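Local coordinates for alpha-/beta-galactoside alpha-2,3-sialyltransferase (Photobacterium phosphoreum, PDB 2ZWI), which probably transfers sialic acid from CMP-sialic acid to galactosides in alpha-2,3 linkage, and binds CMP and a zinc ion, at residues S138-Q143 with G161-L165; K336-S342 with D365-S370; T21-N25 with F206-Q210; V7-A12 with N80-W85. One frame throughout, in Å; residues are numbered along the deposited sequence.

In the fold
The two parallel sheets of this GT-B chain divide the four contacts. Contact 4 joins neighbouring strands of the seven-stranded sheet, contact 3 packs helix 14-26, which follows strand 3-10, against the start of helix 208-218, and contact 1 lies on the same side of the nucleotide, about 17 Å from contact 4 between centres. Contacts 3 and 4 touch, with I23 CG1 3.5 Å from Y8 CZ. Contact 2 closes one border of the six-stranded sheet, about 30 Å from contact 4 between centres. Bound CMP lies between contacts 4 and 2: the side chain of A12 is about 7 Å from it, that of I338 about 10 Å. Contact 1 is far from the CMP and zinc sites.

Contact 1: residues S138-Q143 with G161-L165; sequences SKDNIQ and GFSQL
Q164 reaches across to S138, and beside it L165 and F162 meet K139 and I142, where helix 128-147 packs on the turn leading into strand 168-172 of the parallel, Rossmann-like sheet. The polar link is the amide nitrogen of Q164: NE2 donates to S138 OG at 2.9 Å and, almost straight (178°), to G161 O at 2.8 Å. That carbonyl is met in its plane, on a lone pair, so the two bonds fix the rotation of the amide. At the other end of the amide, OE1 accepts from a water at 2.6 Å, which in turn accepts from K139 N and so bridges the amide to the helix backbone.

One helical turn on from S138, I142 CG2, placed anti to the backbone N, sits over one face of the F162 ring, 4.0 Å from its centroid and 23° off the normal, a CH-pi contact offset toward the rim. The extended K139 chain crosses Q164 and L165 at a slant, its CG 3.6 Å from L165 CD2.

In the second shell, S138 OG is also hydrogen-bonded to I135 O within its own helix, while the F162 ring also meets F109, planes at about 50°, and touches A86, V90 and I93 of helix 86-98. Within the turn, L165 N bonds to F162 O at 2.8 Å. I142 CD1 abuts the G161 carbonyl, 3.4 Å from O.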
loop_
_atom_site.group_PDB
_atom_site.type_symbol
_atom_site.label_atom_id
_atom_site.label_comp_id
_atom_site.label_asym_id
_atom_site.label_seq_id
_atom_site.Cartn_x
_atom_site.Cartn_y
_atom_site.Cartn_z
ATOM N N SER A 138 12.801 8.090 -19.543
ATOM C CA SER A 138 12.354 6.916 -18.758
ATOM C C SER A 138 12.344 5.590 -19.528
ATOM O O SER A 138 12.821 4.580 -19.013
ATOM C CB SER A 138 11.001 7.170 -18.067
ATOM O OG SER A 138 9.933 7.306 -18.999
ATOM N N LYS A 139 11.825 5.584 -20.755
ATOM C CA LYS A 139 11.819 4.349 -21.547
ATOM C C LYS A 139 13.223 3.714 -21.656
ATOM O O LYS A 139 13.396 2.526 -21.366
ATOM C CB LYS A 139 11.191 4.575 -22.921
ATOM C CG LYS A 139 10.883 3.288 -23.671
ATOM C CD LYS A 139 10.178 3.534 -25.005
ATOM C CE LYS A 139 9.888 2.209 -25.702
ATOM N NZ LYS A 139 8.998 2.367 -26.895
ATOM N N ASP A 140 14.215 4.514 -22.044
ATOM C CA ASP A 140 15.612 4.053 -22.142
ATOM C C ASP A 140 16.219 3.646 -20.803
ATOM O O ASP A 140 16.990 2.690 -20.754
ATOM C CB ASP A 140 16.511 5.112 -22.809
ATOM C CG ASP A 140 16.462 5.071 -24.334
ATOM O OD1 ASP A 140 16.045 4.041 -24.921
ATOM O OD2 ASP A 140 16.864 6.081 -24.960
ATOM N N ASN A 141 15.890 4.383 -19.737
ATOM C CA ASN A 141 16.297 4.034 -18.365
ATOM C C ASN A 141 15.858 2.615 -18.014
ATOM O O ASN A 141 16.649 1.798 -17.532
ATOM C CB ASN A 141 15.634 4.956 -17.319
ATOM C CG ASN A 141 16.203 6.366 -17.284
ATOM O OD1 ASN A 141 17.277 6.660 -17.832
ATOM N ND2 ASN A 141 15.469 7.261 -16.599
ATOM N N ILE A 142 14.571 2.348 -18.236
ATOM C CA ILE A 142 13.962 1.060 -17.889
ATOM C C ILE A 142 14.521 -0.063 -18.766
ATOM O O ILE A 142 14.871 -1.130 -18.271
ATOM C CB ILE A 142 12.413 1.118 -18.019
ATOM C CG1 ILE A 142 11.822 2.144 -17.041
ATOM C CG2 ILE A 142 11.777 -0.279 -17.828
ATOM C CD1 ILE A 142 10.473 2.648 -17.465
ATOM N N GLN A 143 14.601 0.185 -20.070
ATOM C CA GLN A 143 15.151 -0.796 -20.988
ATOM C C GLN A 143 16.606 -1.138 -20.644
ATOM O O GLN A 143 16.963 -2.312 -20.633
ATOM C CB GLN A 143 14.997 -0.345 -22.444
ATOM C CG GLN A 143 15.305 -1.437 -23.476
ATOM C CD GLN A 143 14.363 -2.633 -23.392
ATOM O OE1 GLN A 143 13.146 -2.503 -23.563
ATOM N NE2 GLN A 143 14.925 -3.811 -23.150
ATOM N N GLY A 161 6.693 4.336 -15.516
ATOM C CA GLY A 161 6.999 4.445 -16.941
ATOM C C GLY A 161 7.017 3.150 -17.736
ATOM O O GLY A 161 7.428 3.153 -18.903
ATOM N N PHE A 162 6.560 2.055 -17.126
ATOM C CA PHE A 162 6.649 0.719 -17.744
ATOM C C PHE A 162 5.632 0.463 -18.858
ATOM O O PHE A 162 5.868 -0.401 -19.713
ATOM C CB PHE A 162 6.512 -0.391 -16.689
ATOM C CG PHE A 162 7.755 -0.632 -15.874
ATOM C CD1 PHE A 162 8.531 -1.767 -16.090
ATOM C CD2 PHE A 162 8.136 0.267 -14.869
ATOM C CE1 PHE A 162 9.684 -2.006 -15.336
ATOM C CE2 PHE A 162 9.282 0.041 -14.102
ATOM C CZ PHE A 162 10.060 -1.094 -14.332
ATOM N N SER A 163 4.499 1.178 -18.853
ATOM C CA SER A 163 3.495 0.987 -19.925
ATOM C C SER A 163 4.027 1.379 -21.322
ATOM O O SER A 163 3.427 1.030 -22.349
ATOM C CB SER A 163 2.174 1.693 -19.601
ATOM O OG SER A 163 2.251 3.091 -19.854
ATOM N N GLN A 164 5.156 2.093 -21.348
ATOM C CA GLN A 164 5.883 2.363 -22.591
ATOM C C GLN A 164 6.504 1.095 -23.182
ATOM O O GLN A 164 6.785 1.038 -24.376
ATOM C CB GLN A 164 6.977 3.418 -22.353
ATOM C CG GLN A 164 6.439 4.780 -21.913
ATOM C CD GLN A 164 7.528 5.740 -21.440
ATOM O OE1 GLN A 164 7.793 6.752 -22.086
ATOM N NE2 GLN A 164 8.160 5.427 -20.307
ATOM N N LEU A 165 6.714 0.082 -22.342
ATOM C CA LEU A 165 7.433 -1.128 -22.754
ATOM C C LEU A 165 6.581 -2.385 -22.800
ATOM O O LEU A 165 6.807 -3.254 -23.652
ATOM C CB LEU A 165 8.634 -1.387 -21.838
ATOM C CG LEU A 165 9.920 -0.557 -21.932
ATOM C CD1 LEU A 165 10.420 -0.484 -23.366
ATOM C CD2 LEU A 165 9.717 0.820 -21.362
HETATM O O HOH W 1 10.247 7.701 -22.247
#

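Contact 2: residues K336-S342 with D365-S370; sequences KFIFYKS and DVKLIS
K367 sets its CB on the face of the F339 ring, its neighbour on the adjoining strand. CB stands 3.5 Å from the centroid and 12° off the normal, a CH-pi contact over the centre of the face. CG, anti to the carbonyl carbon (chi1 -80°), moves toward the rim and is 4.0 Å from F339 CZ. After a bend at chi2 (72°), CD and CE leave the ring, and a second bend at chi4 turns NZ to a hydrogen bond with N364 O, just ahead of its own strand.

The backbones form a parallel ladder in the six-stranded, Rossmann-like sheet of the GT-B half that supplies most of the CMP pocket, with 366-368 outermost. I338 takes both bonds of one rung, from its N to D365 O at 3.2 Å and from K367 N to its O at 3.0 Å. Y340 repeats the pattern: its N reaches K367 O at 3.0 Å, and its O accepts from I369 N at 3.1 Å. F339 bonds the other way, to G320 and G322. On the face opposite the K367 side chain, Y340 CE1 rests 3.7 Å from V366 CG1, with I352 of helix 350-357 touching both.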
loop_
_atom_site.group_PDB
_atom_site.type_symbol
_atom_site.label_atom_id
_atom_site.label_comp_id
_atom_site.label_asym_id
_atom_site.label_seq_id
_atom_site.Cartn_x
_atom_site.Cartn_y
_atom_site.Cartn_z
ATOM N N LYS A 336 -10.048 13.096 12.292
ATOM C CA LYS A 336 -10.115 14.197 13.250
ATOM C C LYS A 336 -8.869 15.087 13.309
ATOM O O LYS A 336 -8.980 16.287 13.559
ATOM C CB LYS A 336 -10.495 13.696 14.654
ATOM C CG LYS A 336 -11.927 13.179 14.754
ATOM C CD LYS A 336 -12.354 13.041 16.199
ATOM C CE LYS A 336 -13.746 12.461 16.325
ATOM N NZ LYS A 336 -14.776 13.339 15.749
ATOM N N PHE A 337 -7.692 14.498 13.083
ATOM C CA PHE A 337 -6.411 15.215 13.139
ATOM C C PHE A 337 -5.288 14.299 12.651
ATOM O O PHE A 337 -5.385 13.081 12.794
ATOM C CB PHE A 337 -6.099 15.706 14.569
ATOM C CG PHE A 337 -6.115 14.614 15.619
ATOM C CD1 PHE A 337 -4.983 13.836 15.858
ATOM C CD2 PHE A 337 -7.268 14.361 16.360
ATOM C CE1 PHE A 337 -4.995 12.825 16.816
ATOM C CE2 PHE A 337 -7.289 13.351 17.321
ATOM C CZ PHE A 337 -6.146 12.584 17.546
ATOM N N ILE A 338 -4.246 14.877 12.051
ATOM C CA ILE A 338 -3.000 14.141 11.804
ATOM C C ILE A 338 -1.808 14.957 12.298
ATOM O O ILE A 338 -1.683 16.141 11.975
ATOM C CB ILE A 338 -2.779 13.770 10.307
ATOM C CG1 ILE A 338 -4.002 13.062 9.707
ATOM C CG2 ILE A 338 -1.558 12.869 10.159
ATOM C CD1 ILE A 338 -3.813 12.680 8.218
ATOM N N PHE A 339 -0.950 14.326 13.097
ATOM C CA PHE A 339 0.289 14.953 13.545
ATOM C C PHE A 339 1.460 14.481 12.716
ATOM O O PHE A 339 1.601 13.290 12.427
ATOM C CB PHE A 339 0.573 14.692 15.025
ATOM C CG PHE A 339 -0.179 15.607 15.951
ATOM C CD1 PHE A 339 0.478 16.646 16.612
ATOM C CD2 PHE A 339 -1.550 15.445 16.143
ATOM C CE1 PHE A 339 -0.222 17.506 17.461
ATOM C CE2 PHE A 339 -2.254 16.303 16.978
ATOM C CZ PHE A 339 -1.592 17.328 17.645
ATOM N N TYR A 340 2.300 15.437 12.359
ATOM C CA TYR A 340 3.483 15.176 11.562
ATOM C C TYR A 340 4.741 15.636 12.302
ATOM O O TYR A 340 4.730 16.655 12.993
ATOM C CB TYR A 340 3.385 15.931 10.238
ATOM C CG TYR A 340 2.185 15.583 9.380
ATOM C CD1 TYR A 340 0.968 16.253 9.539
ATOM C CD2 TYR A 340 2.270 14.583 8.403
ATOM C CE1 TYR A 340 -0.136 15.942 8.733
ATOM C CE2 TYR A 340 1.177 14.266 7.599
ATOM C CZ TYR A 340 -0.019 14.952 7.766
ATOM O OH TYR A 340 -1.099 14.648 6.965
ATOM N N LYS A 341 5.821 14.874 12.148
ATOM C CA LYS A 341 7.157 15.334 12.510
ATOM C C LYS A 341 7.584 16.231 11.357
ATOM O O LYS A 341 7.816 15.747 10.235
ATOM C CB LYS A 341 8.102 14.135 12.653
ATOM C CG LYS A 341 9.583 14.457 12.826
ATOM C CD LYS A 341 10.403 13.284 12.303
ATOM C CE LYS A 341 11.899 13.431 12.558
ATOM N NZ LYS A 341 12.609 12.166 12.153
ATOM N N SER A 342 7.624 17.537 11.616
ATOM C CA SER A 342 7.934 18.534 10.584
ATOM C C SER A 342 8.336 19.867 11.205
ATOM O O SER A 342 8.259 20.038 12.422
ATOM C CB SER A 342 6.736 18.751 9.671
ATOM O OG SER A 342 7.061 19.630 8.611
ATOM N N ASP A 365 -6.871 20.652 10.215
ATOM C CA ASP A 365 -6.699 19.490 11.098
ATOM C C ASP A 365 -5.277 18.924 11.060
ATOM O O ASP A 365 -4.962 17.952 11.763
ATOM C CB ASP A 365 -7.734 18.406 10.763
ATOM C CG ASP A 365 -9.175 18.892 10.924
ATOM O OD1 ASP A 365 -9.433 19.736 11.800
ATOM O OD2 ASP A 365 -10.056 18.424 10.177
ATOM N N VAL A 366 -4.428 19.546 10.243
ATOM C CA VAL A 366 -3.002 19.242 10.183
ATOM C C VAL A 366 -2.251 19.901 11.353
ATOM O O VAL A 366 -2.283 21.124 11.524
ATOM C CB VAL A 366 -2.375 19.720 8.845
ATOM C CG1 VAL A 366 -0.845 19.551 8.880
ATOM C CG2 VAL A 366 -2.998 18.983 7.642
ATOM N N LYS A 367 -1.561 19.084 12.140
ATOM C CA LYS A 367 -0.843 19.571 13.309
ATOM C C LYS A 367 0.604 19.068 13.309
ATOM O O LYS A 367 0.915 18.028 12.720
ATOM C CB LYS A 367 -1.592 19.149 14.588
ATOM C CG LYS A 367 -2.827 20.035 14.963
ATOM C CD LYS A 367 -4.015 19.813 14.030
ATOM C CE LYS A 367 -5.272 20.605 14.376
ATOM N NZ LYS A 367 -5.161 22.090 14.241
ATOM N N LEU A 368 1.490 19.824 13.951
ATOM C CA LEU A 368 2.893 19.434 14.083
ATOM C C LEU A 368 3.170 18.982 15.512
ATOM O O LEU A 368 2.566 19.490 16.451
ATOM C CB LEU A 368 3.831 20.596 13.729
ATOM C CG LEU A 368 3.757 21.279 12.362
ATOM C CD1 LEU A 368 2.854 22.492 12.437
ATOM C CD2 LEU A 368 5.144 21.693 11.913
ATOM N N ILE A 369 4.094 18.037 15.673
ATOM C CA ILE A 369 4.435 17.523 17.004
ATOM C C ILE A 369 5.006 18.637 17.902
ATOM O O ILE A 369 4.862 18.598 19.126
ATOM C CB ILE A 369 5.370 16.275 16.933
ATOM C CG1 ILE A 369 4.622 15.083 16.316
ATOM C CG2 ILE A 369 5.885 15.904 18.312
ATOM C CD1 ILE A 369 5.523 13.938 15.815
ATOM N N SER A 370 5.622 19.637 17.276
ATOM C CA SER A 370 6.127 20.822 17.976
ATOM C C SER A 370 5.009 21.698 18.565
ATOM O O SER A 370 5.272 22.561 19.407
ATOM C CB SER A 370 6.986 21.652 17.026
ATOM O OG SER A 370 6.244 21.973 15.865
#

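Contact 3: residues T21-N25 with F206-Q210; sequences TQIIN and FNSQQ
I24 meets F206 and Q210 together, and its CG2 methyl makes the tight part of this contact. CG2 points anti to the backbone N, which carries it off helix 14-26 into the angle between the two partners: it is 3.7 Å from F206 CE2, 3.6 Å from Q210 CB and 3.5 Å from Q210 O. The F206 ring comes in edge first. Its rim lies near T21 O, with CZ 3.8 Å from that oxygen and the oxygen near the ring plane, while Q210 CB rests over one of its faces, offset toward the rim. F214 of helix 208-218 touches both T21 and I24, which extends this buried patch along the two helices.

The looser side is polar, built from the partly exposed N25 and Q210. Q210 NE2 donates to I24 O in a long bond of 3.3 Å. The N-H points straight at the oxygen (172°), yet the donor stands above the carbonyl plane, 45° out of it, rather than on a lone pair. A water accepts from Q210 NE2 at 2.8 Å and donates to N25 OD1 at 3.1 Å, bridging the two side chains.

What holds the Q210 amide in this orientation is its other end. OE1 accepts from N207 N, while N207 OD1 accepts from Q210 N. This reciprocal pair is a capping box, closing the N-terminus of helix 208-218 and leaving NE2 turned toward helix 14-26.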
loop_
_atom_site.group_PDB
_atom_site.type_symbol
_atom_site.label_atom_id
_atom_site.label_comp_id
_atom_site.label_asym_id
_atom_site.label_seq_id
_atom_site.Cartn_x
_atom_site.Cartn_y
_atom_site.Cartn_z
ATOM N N THR A 21 -6.188 -10.340 -2.434
ATOM C CA THR A 21 -7.591 -10.085 -2.734
ATOM C C THR A 21 -7.946 -10.319 -4.217
ATOM O O THR A 21 -8.992 -10.877 -4.515
ATOM C CB THR A 21 -7.996 -8.676 -2.261
ATOM O OG1 THR A 21 -7.631 -8.520 -0.880
ATOM C CG2 THR A 21 -9.481 -8.476 -2.392
ATOM N N GLN A 22 -7.070 -9.898 -5.132
ATOM C CA GLN A 22 -7.266 -10.145 -6.569
ATOM C C GLN A 22 -7.234 -11.635 -6.926
ATOM O O GLN A 22 -8.051 -12.109 -7.732
ATOM C CB GLN A 22 -6.216 -9.385 -7.392
ATOM C CG GLN A 22 -6.196 -7.868 -7.151
ATOM C CD GLN A 22 -7.253 -7.117 -7.944
ATOM O OE1 GLN A 22 -8.455 -7.297 -7.740
ATOM N NE2 GLN A 22 -6.803 -6.253 -8.851
ATOM N N ILE A 23 -6.289 -12.370 -6.338
ATOM C CA ILE A 23 -6.190 -13.821 -6.538
ATOM C C ILE A 23 -7.527 -14.452 -6.155
ATOM O O ILE A 23 -8.098 -15.214 -6.933
ATOM C CB ILE A 23 -5.053 -14.465 -5.693
ATOM C CG1 ILE A 23 -3.677 -14.147 -6.296
ATOM C CG2 ILE A 23 -5.276 -15.993 -5.546
ATOM C CD1 ILE A 23 -2.478 -14.409 -5.335
ATOM N N ILE A 24 -8.030 -14.084 -4.978
ATOM C CA ILE A 24 -9.296 -14.614 -4.453
ATOM C C ILE A 24 -10.475 -14.209 -5.346
ATOM O O ILE A 24 -11.333 -15.039 -5.656
ATOM C CB ILE A 24 -9.519 -14.171 -2.984
ATOM C CG1 ILE A 24 -8.433 -14.749 -2.064
ATOM C CG2 ILE A 24 -10.907 -14.554 -2.484
ATOM C CD1 ILE A 24 -8.255 -13.924 -0.764
ATOM N N ASN A 25 -10.494 -12.949 -5.778
ATOM C CA ASN A 25 -11.590 -12.446 -6.595
ATOM C C ASN A 25 -11.631 -13.138 -7.949
ATOM O O ASN A 25 -12.700 -13.540 -8.418
ATOM C CB ASN A 25 -11.477 -10.932 -6.802
ATOM C CG ASN A 25 -12.696 -10.348 -7.494
ATOM O OD1 ASN A 25 -13.820 -10.489 -7.012
ATOM N ND2 ASN A 25 -12.477 -9.686 -8.620
ATOM N N PHE A 206 -17.971 -11.067 -2.295
ATOM C CA PHE A 206 -17.340 -12.339 -1.935
ATOM C C PHE A 206 -18.324 -13.283 -1.250
ATOM O O PHE A 206 -19.085 -12.871 -0.363
ATOM C CB PHE A 206 -16.167 -12.096 -0.975
ATOM C CG PHE A 206 -14.849 -11.772 -1.651
ATOM C CD1 PHE A 206 -14.765 -11.551 -3.024
ATOM C CD2 PHE A 206 -13.685 -11.674 -0.888
ATOM C CE1 PHE A 206 -13.546 -11.260 -3.623
ATOM C CE2 PHE A 206 -12.464 -11.361 -1.477
ATOM C CZ PHE A 206 -12.392 -11.159 -2.849
ATOM N N ASN A 207 -18.289 -14.552 -1.650
ATOM C CA ASN A 207 -18.961 -15.603 -0.899
ATOM C C ASN A 207 -18.122 -16.009 0.320
ATOM O O ASN A 207 -16.977 -15.563 0.478
ATOM C CB ASN A 207 -19.284 -16.804 -1.809
ATOM C CG ASN A 207 -18.036 -17.461 -2.394
ATOM O OD1 ASN A 207 -17.032 -17.669 -1.705
ATOM N ND2 ASN A 207 -18.108 -17.808 -3.673
ATOM N N SER A 208 -18.690 -16.848 1.183
ATOM C CA SER A 208 -18.019 -17.265 2.418
ATOM C C SER A 208 -16.628 -17.845 2.201
ATOM O O SER A 208 -15.693 -17.490 2.916
ATOM C CB SER A 208 -18.879 -18.265 3.190
ATOM O OG SER A 208 -19.765 -17.580 4.043
ATOM N N GLN A 209 -16.501 -18.730 1.215
ATOM C CA GLN A 209 -15.241 -19.402 0.911
ATOM C C GLN A 209 -14.134 -18.410 0.541
ATOM O O GLN A 209 -12.970 -18.596 0.920
ATOM C CB GLN A 209 -15.441 -20.415 -0.226
ATOM C CG GLN A 209 -14.176 -21.169 -0.639
ATOM C CD GLN A 209 -14.412 -22.152 -1.787
ATOM O OE1 GLN A 209 -13.498 -22.447 -2.573
ATOM N NE2 GLN A 209 -15.644 -22.661 -1.890
ATOM N N GLN A 210 -14.511 -17.375 -0.211
ATOM C CA GLN A 210 -13.600 -16.306 -0.597
ATOM C C GLN A 210 -13.171 -15.506 0.620
ATOM O O GLN A 210 -11.990 -15.224 0.798
ATOM C CB GLN A 210 -14.255 -15.379 -1.624
ATOM C CG GLN A 210 -14.330 -15.963 -3.016
ATOM C CD GLN A 210 -15.148 -15.099 -3.950
ATOM O OE1 GLN A 210 -16.333 -14.874 -3.725
ATOM N NE2 GLN A 210 -14.511 -14.600 -5.000
HETATM O O HOH W 2 -15.549 -13.015 -7.021
#

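Contact 4: residues V7-A12 with N80-W85; sequences VYVDRA and NGNTLW
Strands 3-10 and 74-82 run side by side in parallel here, their axes 4.9 Å apart at closest approach and only 10° from alignment. Y8 pairs with N80, whose backbone takes both bonds: N80 N to V7 O at 2.7 Å and V9 N to N80 O at 2.8 Å. These are the first and fourth strands of a sheet ordered 3-2-1-4-5-6-7, so the pair forms the topological switch point of a Rossmann-like domain.

On the face bearing Y8 and N80, the amide lies nearly flat against the ring, planes 9° apart, with N80 OD1 above the rim. A water bridges this oxygen to Y8 OH, which is also hydrogen-bonded to E6.

At the C-terminal ends of the two strands the link passes to side chains: D10 OD1 accepts from N82 ND2 at 2.8 Å, in the amide plane, and from A12 N at 3.0 Å, the latter closing an Asx turn. N82 is itself placed by a second bond of ND2 to D112 and by OD1, which accepts from W85 N in an Asx motif.

W85 receives R11, whose extended chain lays CD over the five-membered ring and the guanidinium flat but off-centre on the six-membered ring, over CE3 and CZ3, planes 10° apart. D88 forms a salt bridge with R11 NH1, while NH2 comes over the ring face to 3.3 Å from W85 CZ3.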
loop_
_atom_site.group_PDB
_atom_site.type_symbol
_atom_site.label_atom_id
_atom_site.label_comp_id
_atom_site.label_asym_id
_atom_site.label_seq_id
_atom_site.Cartn_x
_atom_site.Cartn_y
_atom_site.Cartn_z
ATOM N N VAL A 7 2.935 -14.230 -11.427
ATOM C CA VAL A 7 4.006 -14.006 -10.451
ATOM C C VAL A 7 3.541 -12.914 -9.492
ATOM O O VAL A 7 3.038 -11.878 -9.929
ATOM C CB VAL A 7 5.331 -13.565 -11.143
ATOM C CG1 VAL A 7 6.366 -13.105 -10.124
ATOM C CG2 VAL A 7 5.898 -14.697 -11.992
ATOM N N TYR A 8 3.722 -13.150 -8.196
ATOM C CA TYR A 8 3.306 -12.212 -7.155
ATOM C C TYR A 8 4.480 -11.916 -6.226
ATOM O O TYR A 8 4.975 -12.820 -5.548
ATOM C CB TYR A 8 2.123 -12.799 -6.363
ATOM C CG TYR A 8 0.853 -12.935 -7.196
ATOM C CD1 TYR A 8 -0.021 -11.865 -7.339
ATOM C CD2 TYR A 8 0.545 -14.126 -7.843
ATOM C CE1 TYR A 8 -1.172 -11.969 -8.106
ATOM C CE2 TYR A 8 -0.612 -14.246 -8.620
ATOM C CZ TYR A 8 -1.459 -13.162 -8.749
ATOM O OH TYR A 8 -2.610 -13.258 -9.504
ATOM N N VAL A 9 4.918 -10.658 -6.199
ATOM C CA VAL A 9 6.023 -10.234 -5.338
ATOM C C VAL A 9 5.705 -8.925 -4.605
ATOM O O VAL A 9 4.979 -8.065 -5.132
ATOM C CB VAL A 9 7.370 -10.106 -6.109
ATOM C CG1 VAL A 9 7.912 -11.487 -6.530
ATOM C CG2 VAL A 9 7.232 -9.186 -7.334
ATOM N N ASP A 10 6.222 -8.811 -3.380
ATOM C CA ASP A 10 6.094 -7.608 -2.538
ATOM C C ASP A 10 7.018 -7.683 -1.330
ATOM O O ASP A 10 7.233 -8.748 -0.758
ATOM C CB ASP A 10 4.657 -7.401 -2.040
ATOM C CG ASP A 10 4.473 -6.082 -1.273
ATOM O OD1 ASP A 10 5.165 -5.084 -1.567
ATOM O OD2 ASP A 10 3.619 -6.039 -0.364
ATOM N N ARG A 11 7.527 -6.521 -0.939
ATOM C CA ARG A 11 8.367 -6.360 0.247
ATOM C C ARG A 11 7.599 -5.773 1.418
ATOM O O ARG A 11 8.025 -5.895 2.569
ATOM C CB ARG A 11 9.518 -5.405 -0.071
ATOM C CG ARG A 11 10.351 -5.807 -1.236
ATOM C CD ARG A 11 11.676 -5.093 -1.163
ATOM N NE ARG A 11 12.447 -5.332 -2.373
ATOM C CZ ARG A 11 13.701 -4.933 -2.554
ATOM N NH1 ARG A 11 14.316 -5.195 -3.701
ATOM N NH2 ARG A 11 14.333 -4.267 -1.594
ATOM N N ALA A 12 6.495 -5.094 1.118
ATOM C CA ALA A 12 5.726 -4.359 2.127
ATOM C C ALA A 12 4.478 -5.144 2.532
ATOM O O ALA A 12 4.538 -6.369 2.662
ATOM C CB ALA A 12 5.355 -2.981 1.591
ATOM N N ASN A 80 3.049 -9.355 -10.893
ATOM C CA ASN A 80 2.354 -8.476 -9.973
ATOM C C ASN A 80 3.342 -8.043 -8.887
ATOM O O ASN A 80 3.894 -8.884 -8.170
ATOM C CB ASN A 80 1.134 -9.199 -9.385
ATOM C CG ASN A 80 0.204 -9.764 -10.472
ATOM O OD1 ASN A 80 0.398 -10.872 -10.984
ATOM N ND2 ASN A 80 -0.812 -8.997 -10.814
ATOM N N GLY A 81 3.571 -6.738 -8.777
ATOM C CA GLY A 81 4.628 -6.211 -7.914
ATOM C C GLY A 81 4.290 -4.945 -7.151
ATOM O O GLY A 81 3.136 -4.524 -7.088
ATOM N N ASN A 82 5.329 -4.350 -6.574
ATOM C CA ASN A 82 5.255 -3.171 -5.731
ATOM C C ASN A 82 5.888 -2.026 -6.528
ATOM O O ASN A 82 7.043 -2.125 -6.929
ATOM C CB ASN A 82 6.036 -3.485 -4.440
ATOM C CG ASN A 82 6.187 -2.296 -3.516
ATOM O OD1 ASN A 82 6.545 -1.206 -3.941
ATOM N ND2 ASN A 82 5.932 -2.516 -2.224
ATOM N N THR A 83 5.129 -0.960 -6.777
ATOM C CA THR A 83 5.581 0.156 -7.615
ATOM C C THR A 83 6.914 0.775 -7.134
ATOM O O THR A 83 7.846 0.888 -7.915
ATOM C CB THR A 83 4.481 1.230 -7.761
ATOM O OG1 THR A 83 3.247 0.590 -8.124
ATOM C CG2 THR A 83 4.848 2.235 -8.838
ATOM N N LEU A 84 7.011 1.143 -5.856
ATOM C CA LEU A 84 8.260 1.688 -5.324
ATOM C C LEU A 84 9.432 0.724 -5.585
ATOM O O LEU A 84 10.526 1.140 -5.934
ATOM C CB LEU A 84 8.135 1.960 -3.818
ATOM C CG LEU A 84 9.301 2.684 -3.126
ATOM C CD1 LEU A 84 9.487 4.091 -3.706
ATOM C CD2 LEU A 84 9.045 2.734 -1.633
ATOM N N TRP A 85 9.166 -0.567 -5.413
ATOM C CA TRP A 85 10.155 -1.617 -5.580
ATOM C C TRP A 85 10.058 -2.274 -6.955
ATOM O O TRP A 85 10.240 -3.484 -7.100
ATOM C CB TRP A 85 9.992 -2.641 -4.454
ATOM C CG TRP A 85 10.333 -2.054 -3.121
ATOM C CD1 TRP A 85 9.474 -1.767 -2.097
ATOM C CD2 TRP A 85 11.631 -1.634 -2.688
ATOM N NE1 TRP A 85 10.163 -1.217 -1.042
ATOM C CE2 TRP A 85 11.489 -1.125 -1.381
ATOM C CE3 TRP A 85 12.905 -1.654 -3.276
ATOM C CZ2 TRP A 85 12.572 -0.637 -0.648
ATOM C CZ3 TRP A 85 13.986 -1.174 -2.549
ATOM C CH2 TRP A 85 13.813 -0.671 -1.246
HETATM O O HOH W 3 -2.015 -11.821 -12.240
#